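Local coordinates for protein GDNF family receptor alpha-3 (Homo sapiens, PDB 2GH0) that binds the growth factor artemin as a membrane-anchored co-receptor, which leads to autophosphorylation and activation of the RET receptor, at residues L13-A16 with M17-T20. Sequence-based numbering, arbitrary orientation.
Sequences LKFA and MLCT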
ATOM      1  N   LEU C  13       6.750  -8.262 -39.048  1.00 32.82           N
ATOM      2  CA  LEU C  13       6.519  -8.496 -37.623  1.00 32.29           C
ATOM      3  C   LEU C  13       7.861  -8.713 -36.928  1.00 32.77           C
ATOM      4  O   LEU C  13       8.114  -8.120 -35.890  1.00 31.74           O
ATOM      5  CB  LEU C  13       5.590  -9.712 -37.378  1.00 32.25           C
ATOM      6  CG  LEU C  13       5.327 -10.076 -35.901  1.00 32.68           C
ATOM      7  CD1 LEU C  13       4.912  -8.860 -35.038  1.00 34.36           C
ATOM      8  CD2 LEU C  13       4.286 -11.180 -35.769  1.00 33.54           C
ATOM      9  N   LYS C  14       8.696  -9.602 -37.466  1.00 31.51           N
ATOM     10  CA  LYS C  14      10.025  -9.821 -36.858  1.00 32.83           C
ATOM     11  C   LYS C  14      10.854  -8.536 -36.711  1.00 33.26           C
ATOM     12  O   LYS C  14      11.489  -8.299 -35.642  1.00 32.26           O
ATOM     13  CB  LYS C  14      10.802 -10.914 -37.606  1.00 33.52           C
ATOM     14  CG  LYS C  14      10.219 -12.296 -37.420  1.00 33.82           C
ATOM     15  CD  LYS C  14      11.069 -13.291 -38.249  1.00 41.47           C
ATOM     16  CE  LYS C  14      10.588 -14.738 -38.169  1.00 44.28           C
ATOM     17  NZ  LYS C  14      11.759 -15.713 -38.396  1.00 48.64           N
ATOM     18  N   PHE C  15      10.899  -7.706 -37.751  1.00 31.98           N
ATOM     19  CA  PHE C  15      11.624  -6.429 -37.615  1.00 33.43           C
ATOM     20  C   PHE C  15      11.042  -5.412 -36.636  1.00 32.44           C
ATOM     21  O   PHE C  15      11.791  -4.655 -36.013  1.00 32.52           O
ATOM     22  CB  PHE C  15      11.886  -5.778 -38.968  1.00 35.10           C
ATOM     23  CG  PHE C  15      13.011  -6.445 -39.720  1.00 36.02           C
ATOM     24  CD1 PHE C  15      12.734  -7.387 -40.715  1.00 37.23           C
ATOM     25  CD2 PHE C  15      14.323  -6.123 -39.418  1.00 33.53           C
ATOM     26  CE1 PHE C  15      13.754  -8.044 -41.416  1.00 39.71           C
ATOM     27  CE2 PHE C  15      15.376  -6.778 -40.088  1.00 36.71           C
ATOM     28  CZ  PHE C  15      15.094  -7.742 -41.094  1.00 38.60           C
ATOM     29  N   ALA C  16       9.720  -5.387 -36.521  1.00 32.86           N
ATOM     30  CA  ALA C  16       9.049  -4.600 -35.456  1.00 31.50           C
ATOM     31  C   ALA C  16       9.574  -5.082 -34.131  1.00 31.90           C
ATOM     32  O   ALA C  16       9.916  -4.311 -33.261  1.00 32.77           O
ATOM     33  CB  ALA C  16       7.508  -4.753 -35.524  1.00 32.11           C
ATOM     34  N   MET C  17       9.626  -6.380 -33.964  1.00 29.53           N
ATOM     35  CA  MET C  17      10.075  -6.924 -32.678  1.00 30.25           C
ATOM     36  C   MET C  17      11.582  -6.723 -32.380  1.00 31.12           C
ATOM     37  O   MET C  17      11.969  -6.596 -31.193  1.00 31.03           O
ATOM     38  CB  MET C  17       9.641  -8.386 -32.580  1.00 30.28           C
ATOM     39  CG  MET C  17       8.090  -8.519 -32.524  1.00 32.97           C
ATOM     40  SD  MET C  17       7.292  -7.588 -31.182  1.00 35.75           S
ATOM     41  CE  MET C  17       6.800  -6.068 -31.953  1.00 30.96           C
ATOM     42  N   LEU C  18      12.442  -6.706 -33.421  1.00 32.76           N
ATOM     43  CA  LEU C  18      13.851  -6.297 -33.216  1.00 32.63           C
ATOM     44  C   LEU C  18      13.956  -4.913 -32.638  1.00 33.58           C
ATOM     45  O   LEU C  18      14.813  -4.606 -31.822  1.00 31.24           O
ATOM     46  CB  LEU C  18      14.612  -6.287 -34.520  1.00 32.51           C
ATOM     47  CG  LEU C  18      15.515  -7.354 -35.038  1.00 37.75           C
ATOM     48  CD1 LEU C  18      16.242  -6.730 -36.278  1.00 41.99           C
ATOM     49  CD2 LEU C  18      16.513  -7.869 -33.957  1.00 37.56           C
ATOM     50  N   CYS C  19      13.079  -4.020 -33.066  1.00 35.36           N
ATOM     51  CA  CYS C  19      13.013  -2.668 -32.487  1.00 35.14           C
ATOM     52  C   CYS C  19      12.594  -2.738 -31.007  1.00 35.27           C
ATOM     53  O   CYS C  19      13.189  -2.077 -30.123  1.00 34.25           O
ATOM     54  CB  CYS C  19      11.993  -1.820 -33.324  1.00 38.30           C
ATOM     55  SG  CYS C  19      11.701  -0.067 -32.738  1.00 44.96           S
ATOM     56  N   THR C  20      11.555  -3.526 -30.721  1.00 33.45           N
ATOM     57  CA  THR C  20      11.045  -3.664 -29.347  1.00 33.73           C
ATOM     58  C   THR C  20      12.150  -4.199 -28.449  1.00 34.00           C
ATOM     59  O   THR C  20      12.235  -3.868 -27.230  1.00 33.35           O
ATOM     60  CB  THR C  20       9.837  -4.628 -29.341  1.00 34.84           C
ATOM     61  OG1 THR C  20       8.784  -4.085 -30.176  1.00 35.97           O
ATOM     62  CG2 THR C  20       9.341  -4.888 -27.945  1.00 38.52           C
TER
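The carbonyl oxygen of A16 takes two bonds from T20, one turn further along the short alpha-helix 11-20, in the first of the two GDNF/GAS1 domains held by this fragment of the receptor. T20 N reaches A16 O at 3.1 Å in the carbonyl plane, while T20 OG1 comes to A16 O at 3.3 Å from above that plane. The hydroxyl can fold back this way because OG1 stands anti to the carbonyl carbon of T20 (chi1 -61°), beside its own backbone N. A valine at this position would probably keep the backbone bond but lose the second grip on the A16 carbonyl. Three more bonds, M17 N to L13 O, L18 N to K14 O and C19 N to F15 O, continue the same i to i+4 pattern through this part of the helix. On one flank M17 bends at its second and third torsions, bringing its methyl back so that CE sits 3.9 Å from A16 CB, while M17 CG meets L13 CD1 at 4.1 Å. Around the helix, L18 lies alongside F15, its CD1 approaching F15 CD2 obliquely at 3.7 Å. The F15 ring also packs edge-to-face with F206 near the chain's C-terminal end. R29 of helix 23-35 packs on A16, C19 and T20, and the C19-C25 disulfide ties the two helices together. At the helix end, T20 O is hydrogen-bonded to a basic side chain of another protein's chain.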